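Local structure of putative aminomethyltransferase (Leptospirillum rubarum, 3TTG) at residues Pro175-Asn181 with Ala246-Val251; Thr226-Pro231 with Gly322-Gly326; Gly61-Gln65 with Tyr77-Leu81; Lys84-Asp90 with Leu237-Pro243. The protein is probably a folate-binding aminomethyltransferase related to the T-protein of the glycine cleavage system, though its own substrate is not established. One frame throughout, in Å; residues are numbered along the deposited sequence.

Contact 1 (Pro175-Asn181 with Ala246-Val251); sequences PTSFQHN and AGLDSV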
loop_
_atom_site.group_PDB
_atom_site.type_symbol
_atom_site.label_atom_id
_atom_site.label_comp_id
_atom_site.label_asym_id
_atom_site.label_seq_id
_atom_site.Cartn_x
_atom_site.Cartn_y
_atom_site.Cartn_z
ATOM N N PRO A 175 8.463 -4.000 3.424
ATOM C CA PRO A 175 9.584 -4.262 2.490
ATOM C C PRO A 175 9.915 -2.989 1.734
ATOM O O PRO A 175 9.019 -2.165 1.471
ATOM C CB PRO A 175 9.038 -5.337 1.542
ATOM C CG PRO A 175 7.629 -5.424 1.791
ATOM C CD PRO A 175 7.254 -4.747 3.050
ATOM N N THR A 176 11.194 -2.775 1.416
ATOM C CA THR A 176 11.580 -1.545 0.702
ATOM C C THR A 176 11.157 -1.642 -0.789
ATOM O O THR A 176 10.909 -0.603 -1.363
ATOM C CB THR A 176 13.041 -1.267 0.889
ATOM O OG1 THR A 176 13.760 -2.427 0.454
ATOM C CG2 THR A 176 13.366 -0.934 2.358
ATOM N N SER A 177 10.919 -2.857 -1.346
ATOM C CA SER A 177 10.457 -3.036 -2.733
ATOM C C SER A 177 8.967 -3.221 -2.786
ATOM O O SER A 177 8.382 -3.942 -1.961
ATOM C CB SER A 177 11.155 -4.210 -3.424
ATOM O OG SER A 177 12.502 -3.810 -3.576
ATOM N N PHE A 178 8.318 -2.546 -3.743
ATOM C CA PHE A 178 6.886 -2.644 -3.833
ATOM C C PHE A 178 6.443 -2.797 -5.278
ATOM O O PHE A 178 6.780 -3.823 -5.880
ATOM C CB PHE A 178 6.218 -1.470 -3.046
ATOM C CG PHE A 178 4.813 -1.787 -2.596
ATOM C CD1 PHE A 178 4.538 -2.959 -1.873
ATOM C CD2 PHE A 178 3.738 -0.988 -2.979
ATOM C CE1 PHE A 178 3.249 -3.247 -1.437
ATOM C CE2 PHE A 178 2.429 -1.296 -2.545
ATOM C CZ PHE A 178 2.200 -2.441 -1.793
ATOM N N GLN A 179 5.670 -1.877 -5.839
ATOM C CA GLN A 179 5.130 -2.066 -7.187
ATOM C C GLN A 179 6.275 -2.219 -8.210
ATOM O O GLN A 179 7.269 -1.487 -8.187
ATOM C CB GLN A 179 4.143 -0.953 -7.578
ATOM C CG GLN A 179 4.808 0.390 -7.932
ATOM C CD GLN A 179 5.432 1.092 -6.779
ATOM O OE1 GLN A 179 5.150 0.823 -5.607
ATOM N NE2 GLN A 179 6.185 2.102 -7.066
ATOM N N HIS A 180 6.120 -3.200 -9.074
ATOM C CA HIS A 180 7.072 -3.591 -10.129
ATOM C C HIS A 180 8.477 -3.827 -9.565
ATOM O O HIS A 180 9.452 -3.674 -10.303
ATOM C CB HIS A 180 7.126 -2.526 -11.270
ATOM C CG HIS A 180 5.840 -2.141 -11.921
ATOM N ND1 HIS A 180 5.017 -3.067 -12.529
ATOM C CD2 HIS A 180 5.306 -0.904 -12.095
ATOM C CE1 HIS A 180 4.008 -2.374 -13.018
ATOM N NE2 HIS A 180 4.179 -1.066 -12.839
ATOM N N ASN A 181 8.580 -4.281 -8.290
ATOM C CA ASN A 181 9.777 -4.462 -7.508
ATOM C C ASN A 181 10.620 -3.244 -7.426
ATOM O O ASN A 181 11.830 -3.354 -7.303
ATOM C CB ASN A 181 10.629 -5.585 -8.058
ATOM C CG ASN A 181 9.970 -6.886 -7.924
ATOM O OD1 ASN A 181 9.962 -7.450 -6.825
ATOM N ND2 ASN A 181 9.339 -7.333 -9.002
ATOM N N ALA A 246 -1.744 -4.715 -11.187
ATOM C CA ALA A 246 -1.256 -3.739 -10.185
ATOM C C ALA A 246 0.264 -3.722 -9.946
ATOM O O ALA A 246 0.740 -2.832 -9.233
ATOM C CB ALA A 246 -1.972 -3.970 -8.876
ATOM N N GLY A 247 1.041 -4.599 -10.594
ATOM C CA GLY A 247 2.477 -4.649 -10.391
ATOM C C GLY A 247 2.886 -5.197 -9.027
ATOM O O GLY A 247 4.002 -4.942 -8.586
ATOM N N LEU A 248 2.011 -5.950 -8.348
ATOM C CA LEU A 248 2.210 -6.374 -6.983
ATOM C C LEU A 248 2.143 -7.901 -6.772
ATOM O O LEU A 248 2.146 -8.342 -5.642
ATOM C CB LEU A 248 1.189 -5.679 -6.109
ATOM C CG LEU A 248 1.415 -4.200 -5.912
ATOM C CD1 LEU A 248 0.264 -3.609 -5.102
ATOM C CD2 LEU A 248 2.713 -3.973 -5.126
ATOM N N ASP A 249 2.146 -8.683 -7.824
ATOM C CA ASP A 249 2.169 -10.114 -7.661
ATOM C C ASP A 249 3.567 -10.603 -7.155
ATOM O O ASP A 249 3.597 -11.601 -6.466
ATOM C CB ASP A 249 1.755 -10.861 -8.928
ATOM C CG ASP A 249 2.638 -10.651 -10.117
ATOM O OD1 ASP A 249 2.969 -9.475 -10.410
ATOM O OD2 ASP A 249 2.955 -11.662 -10.802
ATOM N N SER A 250 4.684 -9.893 -7.422
ATOM C CA SER A 250 5.993 -10.318 -6.906
ATOM C C SER A 250 6.044 -10.185 -5.360
ATOM O O SER A 250 6.547 -11.052 -4.708
ATOM C CB SER A 250 7.122 -9.508 -7.551
ATOM O OG SER A 250 8.368 -9.872 -6.990
ATOM N N VAL A 251 5.410 -9.172 -4.784
ATOM C CA VAL A 251 5.417 -8.999 -3.311
ATOM C C VAL A 251 4.162 -9.584 -2.562
ATOM O O VAL A 251 4.262 -9.932 -1.363
ATOM C CB VAL A 251 5.621 -7.479 -2.991
ATOM C CG1 VAL A 251 4.455 -6.634 -3.454
ATOM C CG2 VAL A 251 5.844 -7.251 -1.507
HETATM O O HOH W 1 5.626 -6.614 -6.583
#
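His180 N gives its hydrogen to Gly247 O at 2.8 Å, with 165° at the hydrogen. Gln179 CA adds a C-H...O contact to the same oxygen. The two segments come closest here, with the CA atoms of His180 and Gly247 4.7 Å apart. A side chain on Gly247, at positive phi, would run into the His180 ring, so glycine suits the spot. His180 NE2 bonds Leu279 O. A water lies 3.1 Å from both Phe178 O and Gly247 O, within donating distance, and takes a weak bond from Val251 N. Leu248 is the N-cap residue of helix 249-252. Both segments belong to the folate-binding domain, where loop 175-181 joins strands 170-173 and 187-193. Leu248 CD2 sits over the centre of the Phe178 ring, 3.5 Å from the centroid and 5° off the normal, a CH-pi contact. Phe178 CG stands opposite its own backbone N (chi1 -156°), which turns the ring toward Leu248 and Val251 CG1. A serine at Phe178 would probably leave Leu248 CD2 without its aromatic face and open a gap beside Val251. At the exposed end, Ser250 OG donates to Asn181 OD1 at 2.9 Å, in the plane of that carbonyl.

Contact 2 (Thr226-Pro231 with Gly322-Gly326); sequences TEKGIP and GIGLG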
loop_
_atom_site.group_PDB
_atom_site.type_symbol
_atom_site.label_atom_id
_atom_site.label_comp_id
_atom_site.label_asym_id
_atom_site.label_seq_id
_atom_site.Cartn_x
_atom_site.Cartn_y
_atom_site.Cartn_z
ATOM N N THR A 226 2.267 9.012 -3.712
ATOM C CA THR A 226 2.113 9.047 -5.206
ATOM C C THR A 226 3.477 9.301 -5.868
ATOM O O THR A 226 3.777 8.673 -6.902
ATOM C CB THR A 226 1.071 10.083 -5.634
ATOM O OG1 THR A 226 -0.091 9.828 -4.808
ATOM C CG2 THR A 226 0.685 9.940 -7.140
ATOM N N GLU A 227 4.307 10.179 -5.268
ATOM C CA GLU A 227 5.692 10.433 -5.759
ATOM C C GLU A 227 6.544 9.136 -5.746
ATOM O O GLU A 227 7.381 8.944 -6.629
ATOM C CB GLU A 227 6.383 11.543 -4.931
ATOM C CG GLU A 227 5.924 12.943 -5.311
ATOM C CD GLU A 227 6.325 14.088 -4.391
ATOM O OE1 GLU A 227 6.710 13.826 -3.233
ATOM O OE2 GLU A 227 6.288 15.253 -4.837
ATOM N N LYS A 228 6.273 8.217 -4.824
ATOM C CA LYS A 228 6.937 6.888 -4.765
ATOM C C LYS A 228 6.259 5.826 -5.671
ATOM O O LYS A 228 6.808 4.735 -5.829
ATOM C CB LYS A 228 7.004 6.353 -3.335
ATOM C CG LYS A 228 7.740 7.300 -2.378
ATOM C CD LYS A 228 9.145 7.728 -2.788
ATOM C CE LYS A 228 10.123 6.610 -2.952
ATOM N NZ LYS A 228 11.445 7.125 -3.403
ATOM N N GLY A 229 5.161 6.184 -6.330
ATOM C CA GLY A 229 4.431 5.304 -7.253
ATOM C C GLY A 229 3.605 4.219 -6.606
ATOM O O GLY A 229 3.202 3.258 -7.277
ATOM N N ILE A 230 3.293 4.383 -5.304
ATOM C CA ILE A 230 2.666 3.332 -4.499
ATOM C C ILE A 230 1.167 3.219 -4.765
ATOM O O ILE A 230 0.405 4.145 -4.435
ATOM C CB ILE A 230 2.950 3.524 -2.972
ATOM C CG1 ILE A 230 4.439 3.290 -2.688
ATOM C CG2 ILE A 230 2.132 2.582 -2.091
ATOM C CD1 ILE A 230 4.920 3.956 -1.397
ATOM N N PRO A 231 0.719 2.056 -5.296
ATOM C CA PRO A 231 -0.733 1.855 -5.498
ATOM C C PRO A 231 -1.414 1.546 -4.164
ATOM O O PRO A 231 -0.780 0.982 -3.294
ATOM C CB PRO A 231 -0.815 0.675 -6.449
ATOM C CG PRO A 231 0.492 0.000 -6.391
ATOM C CD PRO A 231 1.497 0.881 -5.727
ATOM N N GLY A 322 0.979 18.084 -11.702
ATOM C CA GLY A 322 0.149 17.055 -11.135
ATOM C C GLY A 322 0.795 15.733 -11.512
ATOM O O GLY A 322 1.512 15.645 -12.515
ATOM N N ILE A 323 0.571 14.728 -10.722
ATOM C CA ILE A 323 1.023 13.374 -11.030
ATOM C C ILE A 323 -0.116 12.433 -10.757
ATOM O O ILE A 323 -0.992 12.732 -9.975
ATOM C CB ILE A 323 2.322 12.966 -10.274
ATOM C CG1 ILE A 323 2.195 13.191 -8.765
ATOM C CG2 ILE A 323 3.513 13.781 -10.834
ATOM C CD1 ILE A 323 3.308 12.448 -7.929
ATOM N N GLY A 324 -0.061 11.256 -11.319
ATOM C CA GLY A 324 -1.074 10.277 -10.960
ATOM C C GLY A 324 -0.724 8.862 -11.271
ATOM O O GLY A 324 0.329 8.568 -11.837
ATOM N N LEU A 325 -1.585 7.975 -10.836
ATOM C CA LEU A 325 -1.445 6.556 -11.080
ATOM C C LEU A 325 -2.710 6.049 -11.798
ATOM O O LEU A 325 -3.807 6.623 -11.692
ATOM C CB LEU A 325 -1.256 5.815 -9.753
ATOM C CG LEU A 325 -0.015 6.012 -8.886
ATOM C CD1 LEU A 325 -0.103 5.044 -7.648
ATOM C CD2 LEU A 325 1.272 5.770 -9.675
ATOM N N GLY A 326 -2.547 4.945 -12.458
ATOM C CA GLY A 326 -3.622 4.273 -13.143
ATOM C C GLY A 326 -3.158 3.075 -13.921
ATOM O O GLY A 326 -2.099 2.517 -13.639
#
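Thr226 meets Ile323 and Leu325 near the end of helix 218-227. Its CG2 lies opposite the backbone N and points at the strand. Thr226 CG2 reaches Ile323 CD1 at 3.7 Å and also lies over Gly324 CA, at 4.2 Å. The Thr226 and Ile323 side chains run past each other in opposite directions. The other branch, OG1, turns back to its own helix and bonds Leu222 O; Arg312 and Ser314 also bond it. Glu227 comes next. It sets off away from the strand, yet Glu227 CG touches Ile323 CD1 at 3.7 Å, the two chains crossing at about a right angle. Its carboxylate is held elsewhere, by His33, Thr29 and Ser316. Gly229 follows with positive phi and closes the helix in a Schellman motif; Gly229 N bonds Thr226 O at 2.9 Å. Leu325 CD2 lies 4.0 Å from Gly229 CA. Leu325 CD1 packs against Ile230 O at 3.4 Å; the oxygen's hydrogen bond comes from Arg312. Pro231 N lies 3.9 Å from Leu325 CD1. The strand 321-329 belongs to the C-terminal barrel domain, and the helix to the folate-binding domain, so this is an interface between domains. No hydrogen bond links the two segments. Ile323 packs on the last turn and Leu325 on the chain just beyond it. Between these two segments the contact is therefore apolar, while residues of the adjacent strand 306-316 supply hydrogen bonds to Thr226 OG1, Glu227 and Ile230 O.

Contact 3 (Gly61-Gln65 with Tyr77-Leu81); sequences GIASQ and YSFFL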
loop_
_atom_site.group_PDB
_atom_site.type_symbol
_atom_site.label_atom_id
_atom_site.label_comp_id
_atom_site.label_asym_id
_atom_site.label_seq_id
_atom_site.Cartn_x
_atom_site.Cartn_y
_atom_site.Cartn_z
ATOM N N GLY A 61 -5.206 -20.988 2.826
ATOM C CA GLY A 61 -6.173 -21.315 1.793
ATOM C C GLY A 61 -6.948 -20.102 1.300
ATOM O O GLY A 61 -7.640 -20.177 0.282
ATOM N N ILE A 62 -6.778 -18.949 1.921
ATOM C CA ILE A 62 -7.542 -17.772 1.455
ATOM C C ILE A 62 -6.667 -16.574 1.051
ATOM O O ILE A 62 -7.127 -15.769 0.257
ATOM C CB ILE A 62 -8.624 -17.346 2.449
ATOM C CG1 ILE A 62 -8.070 -16.963 3.738
ATOM C CG2 ILE A 62 -9.671 -18.471 2.641
ATOM C CD1 ILE A 62 -9.146 -16.646 4.822
ATOM N N ALA A 63 -5.457 -16.462 1.593
ATOM C CA ALA A 63 -4.467 -15.451 1.254
ATOM C C ALA A 63 -3.734 -15.901 -0.020
ATOM O O ALA A 63 -3.450 -17.097 -0.190
ATOM C CB ALA A 63 -3.461 -15.291 2.397
ATOM N N SER A 64 -3.341 -14.946 -0.848
ATOM C CA SER A 64 -2.550 -15.260 -2.049
ATOM C C SER A 64 -1.052 -15.460 -1.733
ATOM O O SER A 64 -0.312 -16.032 -2.528
ATOM C CB SER A 64 -2.708 -14.188 -3.112
ATOM O OG SER A 64 -2.243 -12.940 -2.652
ATOM N N GLN A 65 -0.609 -14.971 -0.558
ATOM C CA GLN A 65 0.756 -15.072 -0.116
ATOM C C GLN A 65 0.990 -16.379 0.644
ATOM O O GLN A 65 0.074 -16.950 1.217
ATOM C CB GLN A 65 1.085 -13.861 0.786
ATOM C CG GLN A 65 2.576 -13.745 1.225
ATOM C CD GLN A 65 3.527 -13.709 0.070
ATOM O OE1 GLN A 65 4.045 -14.738 -0.383
ATOM N NE2 GLN A 65 3.753 -12.539 -0.470
ATOM N N TYR A 77 3.315 -9.132 2.623
ATOM C CA TYR A 77 2.193 -8.520 1.988
ATOM C C TYR A 77 1.371 -9.632 1.341
ATOM O O TYR A 77 1.939 -10.598 0.810
ATOM C CB TYR A 77 2.681 -7.586 0.922
ATOM C CG TYR A 77 1.611 -6.730 0.329
ATOM C CD1 TYR A 77 0.976 -5.766 1.084
ATOM C CD2 TYR A 77 1.331 -6.783 -1.025
ATOM C CE1 TYR A 77 0.059 -4.899 0.519
ATOM C CE2 TYR A 77 0.410 -5.929 -1.603
ATOM C CZ TYR A 77 -0.247 -5.003 -0.826
ATOM O OH TYR A 77 -1.139 -4.155 -1.432
ATOM N N SER A 78 0.095 -9.501 1.390
ATOM C CA SER A 78 -0.803 -10.450 0.715
ATOM C C SER A 78 -2.020 -9.778 0.177
ATOM O O SER A 78 -2.495 -8.785 0.735
ATOM C CB SER A 78 -1.280 -11.528 1.687
ATOM O OG SER A 78 -1.934 -12.599 1.012
ATOM N N PHE A 79 -2.601 -10.403 -0.836
ATOM C CA PHE A 79 -3.939 -10.139 -1.285
ATOM C C PHE A 79 -4.883 -11.212 -0.759
ATOM O O PHE A 79 -4.479 -12.319 -0.397
ATOM C CB PHE A 79 -4.026 -10.108 -2.826
ATOM C CG PHE A 79 -3.333 -8.945 -3.421
ATOM C CD1 PHE A 79 -3.859 -7.667 -3.301
ATOM C CD2 PHE A 79 -2.106 -9.096 -4.044
ATOM C CE1 PHE A 79 -3.172 -6.575 -3.801
ATOM C CE2 PHE A 79 -1.412 -7.993 -4.515
ATOM C CZ PHE A 79 -1.969 -6.756 -4.445
ATOM N N PHE A 80 -6.151 -10.866 -0.777
ATOM C CA PHE A 80 -7.291 -11.760 -0.563
ATOM C C PHE A 80 -8.121 -11.600 -1.796
ATOM O O PHE A 80 -8.638 -10.504 -2.090
ATOM C CB PHE A 80 -8.042 -11.449 0.728
ATOM C CG PHE A 80 -7.198 -11.703 1.953
ATOM C CD1 PHE A 80 -7.333 -12.876 2.674
ATOM C CD2 PHE A 80 -6.163 -10.838 2.293
ATOM C CE1 PHE A 80 -6.524 -13.134 3.756
ATOM C CE2 PHE A 80 -5.348 -11.107 3.366
ATOM C CZ PHE A 80 -5.515 -12.252 4.073
ATOM N N LEU A 81 -8.156 -12.640 -2.583
ATOM C CA LEU A 81 -8.854 -12.574 -3.871
ATOM C C LEU A 81 -10.165 -13.266 -3.869
ATOM O O LEU A 81 -10.418 -14.081 -3.010
ATOM C CB LEU A 81 -7.974 -13.216 -4.950
ATOM C CG LEU A 81 -6.488 -12.761 -4.982
ATOM C CD1 LEU A 81 -5.690 -13.552 -5.980
ATOM C CD2 LEU A 81 -6.342 -11.312 -5.300
HETATM O O HOH W 2 -6.672 -15.041 -2.343
HETATM O O HOH W 3 -9.637 -14.614 -0.344
#
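Ser64 and Phe79 are joined twice, and this is the tight part of the contact. Ser64 N donates to Phe79 O at 2.9 Å, and Phe79 N donates to Ser64 OG at 3.1 Å. A chi1 of 62° brings the hydroxyl there, between the backbone N and the carbonyl carbon; it also bonds Gly252 O. Ser78 OG donates to Phe79 O at 2.9 Å, from the opposite face of that carbonyl to Ser64 N. Ser78 OG also accepts from Gln65 N at 3.1 Å. An alanine at Ser78 would probably leave Gln65 N without this acceptor and Phe79 O with one donor fewer. Gln65 NE2 reaches Tyr77 O at 2.9 Å, nearly along the C=O axis, and Tyr77 O lies close to the plane of the Gln65 amide. Ala63 CA lies over one face of the Phe80 ring, and Phe80 CE1 is 4.1 Å from Ile62 CG1. Toward Leu81 the direct bonds give way to water. One water links Ile62 O to Leu81 N, and a second links Ile62 O to Leu81 O. The arrangement is that of a loop after helix 55-60 laid along strand 75-81, an outermost strand of the antiparallel sheet in the folate-binding domain.

Contact 4 (Lys84-Asp90 with Leu237-Pro243); sequences KARILFD and LNDSFFP
Arg86 bends at chi2 (-72°), which folds its guanidinium back over the turn 238-241. There Arg86 NH1 donates to Asp239 O at 3.1 Å, in the guanidinium plane and on a lone pair of the carbonyl. Ser240 O lies over a face of the same group, offset toward the rim, too poorly angled to be a hydrogen bond to NH1. A chi1 of -62° leans the Phe242 ring toward Arg86. Arg86 NE then lies over one ring face, 3.5 Å from Phe242 CE1. The guanidinium and ring planes are 81° apart, and the cation-pi attraction is at most weak. Lys84 O and Ala85 O meet the ring edge. Ile87 N donates to Phe241 O at 3.1 Å. The Ile87 side chain is buried, with Ile87 CD1 4.2 Å from Leu237 CD2 and CG1 beside Pro243. The turn is type I, and Asn238 OD1 accepts from Ser240 N in an Asx turn, while Asn238 ND2 bonds Pro234 O. Leu237 CD1 touches Asp90 OD2, whose carboxylate is held by Arg45 and Tyr77. Two hydrogen bonds to its carbonyls and the burial of Ile87 thus hold the turn, at the probable cost of leaving buried Ala85 O and Asn238 N unpaired.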
loop_
_atom_site.group_PDB
_atom_site.type_symbol
_atom_site.label_atom_id
_atom_site.label_comp_id
_atom_site.label_asym_id
_atom_site.label_seq_id
_atom_site.Cartn_x
_atom_site.Cartn_y
_atom_site.Cartn_z
ATOM N N LYS A 84 -12.254 -15.533 -9.109
ATOM C CA LYS A 84 -11.789 -15.103 -10.406
ATOM C C LYS A 84 -10.443 -14.342 -10.281
ATOM O O LYS A 84 -9.974 -13.843 -11.272
ATOM C CB LYS A 84 -12.840 -14.209 -11.098
ATOM C CG LYS A 84 -14.122 -14.935 -11.484
ATOM C CD LYS A 84 -14.048 -15.587 -12.793
ATOM C CE LYS A 84 -15.396 -16.143 -13.257
ATOM N NZ LYS A 84 -16.475 -15.101 -13.285
ATOM N N ALA A 85 -9.819 -14.264 -9.073
ATOM C CA ALA A 85 -8.527 -13.650 -8.849
ATOM C C ALA A 85 -8.524 -12.139 -8.884
ATOM O O ALA A 85 -7.440 -11.576 -8.842
ATOM C CB ALA A 85 -7.452 -14.206 -9.801
ATOM N N ARG A 86 -9.684 -11.487 -8.747
ATOM C CA ARG A 86 -9.741 -10.038 -8.577
ATOM C C ARG A 86 -9.489 -9.714 -7.094
ATOM O O ARG A 86 -9.796 -10.507 -6.212
ATOM C CB ARG A 86 -11.089 -9.469 -9.022
ATOM C CG ARG A 86 -11.475 -9.733 -10.482
ATOM C CD ARG A 86 -10.612 -8.866 -11.381
ATOM N NE ARG A 86 -11.000 -8.926 -12.806
ATOM C CZ ARG A 86 -11.978 -8.218 -13.369
ATOM N NH1 ARG A 86 -12.731 -7.397 -12.631
ATOM N NH2 ARG A 86 -12.228 -8.334 -14.669
ATOM N N ILE A 87 -8.939 -8.552 -6.852
ATOM C CA ILE A 87 -8.537 -8.116 -5.524
ATOM C C ILE A 87 -9.740 -7.694 -4.689
ATOM O O ILE A 87 -10.426 -6.750 -5.049
ATOM C CB ILE A 87 -7.527 -6.943 -5.618
ATOM C CG1 ILE A 87 -6.176 -7.345 -6.373
ATOM C CG2 ILE A 87 -7.248 -6.321 -4.196
ATOM C CD1 ILE A 87 -5.401 -6.098 -6.775
ATOM N N LEU A 88 -9.903 -8.294 -3.514
ATOM C CA LEU A 88 -10.921 -7.868 -2.557
ATOM C C LEU A 88 -10.288 -7.046 -1.516
ATOM O O LEU A 88 -10.816 -6.013 -1.171
ATOM C CB LEU A 88 -11.637 -9.051 -1.895
ATOM C CG LEU A 88 -12.392 -9.993 -2.833
ATOM C CD1 LEU A 88 -13.007 -11.134 -2.050
ATOM C CD2 LEU A 88 -13.510 -9.224 -3.616
ATOM N N PHE A 89 -9.152 -7.494 -0.981
ATOM C CA PHE A 89 -8.379 -6.758 0.040
ATOM C C PHE A 89 -6.894 -6.995 -0.127
ATOM O O PHE A 89 -6.480 -7.967 -0.726
ATOM C CB PHE A 89 -8.786 -7.243 1.479
ATOM C CG PHE A 89 -10.263 -7.239 1.774
ATOM C CD1 PHE A 89 -10.912 -6.055 2.123
ATOM C CD2 PHE A 89 -11.024 -8.391 1.621
ATOM C CE1 PHE A 89 -12.289 -6.011 2.260
ATOM C CE2 PHE A 89 -12.422 -8.361 1.817
ATOM C CZ PHE A 89 -13.049 -7.165 2.072
ATOM N N ASP A 90 -6.086 -6.130 0.476
ATOM C CA ASP A 90 -4.687 -6.381 0.689
ATOM C C ASP A 90 -4.525 -6.425 2.224
ATOM O O ASP A 90 -5.429 -6.047 2.934
ATOM C CB ASP A 90 -3.751 -5.381 -0.010
ATOM C CG ASP A 90 -3.759 -3.964 0.552
ATOM O OD1 ASP A 90 -4.530 -3.704 1.459
ATOM O OD2 ASP A 90 -2.906 -3.173 0.167
ATOM N N LEU A 237 -6.226 -0.640 -6.016
ATOM C CA LEU A 237 -6.404 -2.038 -5.616
ATOM C C LEU A 237 -7.827 -2.266 -5.199
ATOM O O LEU A 237 -8.287 -1.778 -4.174
ATOM C CB LEU A 237 -5.413 -2.362 -4.477
ATOM C CG LEU A 237 -3.995 -1.930 -4.677
ATOM C CD1 LEU A 237 -3.231 -2.141 -3.430
ATOM C CD2 LEU A 237 -3.369 -2.570 -5.905
ATOM N N ASN A 238 -8.568 -2.887 -6.065
ATOM C CA ASN A 238 -10.007 -3.162 -5.843
ATOM C C ASN A 238 -10.399 -4.272 -6.806
ATOM O O ASN A 238 -9.564 -4.670 -7.626
ATOM C CB ASN A 238 -10.854 -1.869 -6.034
ATOM C CG ASN A 238 -10.852 -1.305 -7.414
ATOM O OD1 ASN A 238 -11.271 -1.960 -8.358
ATOM N ND2 ASN A 238 -10.356 -0.092 -7.587
ATOM N N ASP A 239 -11.658 -4.702 -6.767
ATOM C CA ASP A 239 -12.125 -5.879 -7.499
ATOM C C ASP A 239 -12.255 -5.727 -9.002
ATOM O O ASP A 239 -12.589 -6.701 -9.612
ATOM C CB ASP A 239 -13.405 -6.460 -6.931
ATOM C CG ASP A 239 -14.675 -5.656 -7.078
ATOM O OD1 ASP A 239 -14.646 -4.621 -7.763
ATOM O OD2 ASP A 239 -15.704 -6.074 -6.513
ATOM N N SER A 240 -11.902 -4.584 -9.584
ATOM C CA SER A 240 -11.769 -4.444 -11.019
ATOM C C SER A 240 -10.406 -4.980 -11.463
ATOM O O SER A 240 -10.210 -5.193 -12.642
ATOM C CB SER A 240 -11.886 -2.976 -11.429
ATOM O OG SER A 240 -13.180 -2.503 -11.116
ATOM N N PHE A 241 -9.426 -5.123 -10.543
ATOM C CA PHE A 241 -8.058 -5.454 -10.983
ATOM C C PHE A 241 -7.480 -6.742 -10.463
ATOM O O PHE A 241 -7.914 -7.267 -9.452
ATOM C CB PHE A 241 -7.132 -4.317 -10.577
ATOM C CG PHE A 241 -7.626 -2.989 -11.125
ATOM C CD1 PHE A 241 -7.579 -2.717 -12.490
ATOM C CD2 PHE A 241 -8.224 -2.057 -10.293
ATOM C CE1 PHE A 241 -8.129 -1.538 -12.998
ATOM C CE2 PHE A 241 -8.664 -0.821 -10.796
ATOM C CZ PHE A 241 -8.710 -0.607 -12.131
ATOM N N PHE A 242 -6.441 -7.216 -11.168
ATOM C CA PHE A 242 -5.662 -8.404 -10.792
ATOM C C PHE A 242 -4.396 -7.986 -10.132
ATOM O O PHE A 242 -3.861 -6.941 -10.502
ATOM C CB PHE A 242 -5.285 -9.229 -11.995
ATOM C CG PHE A 242 -6.444 -9.800 -12.788
ATOM C CD1 PHE A 242 -7.336 -10.672 -12.204
ATOM C CD2 PHE A 242 -6.561 -9.558 -14.143
ATOM C CE1 PHE A 242 -8.375 -11.241 -12.943
ATOM C CE2 PHE A 242 -7.606 -10.122 -14.879
ATOM C CZ PHE A 242 -8.473 -11.001 -14.281
ATOM N N PRO A 243 -3.822 -8.805 -9.231
ATOM C CA PRO A 243 -2.507 -8.443 -8.616
ATOM C C PRO A 243 -1.397 -8.142 -9.638
ATOM O O PRO A 243 -0.641 -7.175 -9.464
ATOM C CB PRO A 243 -2.168 -9.713 -7.813
ATOM C CG PRO A 243 -3.447 -10.286 -7.463
ATOM C CD PRO A 243 -4.314 -10.097 -8.692
#

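Contacts 3 and 4 lie closest, their centres about 10 Å apart, each with one segment on neighbouring strands of one sheet. Tyr77 OH and Asp90 OD2 are 2.6 Å apart between them, and Phe80 O and Leu88 N 2.9 Å. Contact 1 touches each of the other three. It reaches contact 3 where Phe178 and Tyr77 meet edge-to-face, contact 4 through Leu248 N and Pro243 O at 3.1 Å, and contact 2 through Gln179 NE2 and Lys228 O at 3.0 Å. Contact 2 alone brings in the C-terminal barrel domain; its centre is about 24 Å from that of contact 3. Contacts 1, 3 and 4 lie within the folate-binding domain, but no active-site residue can be assigned among these contacts.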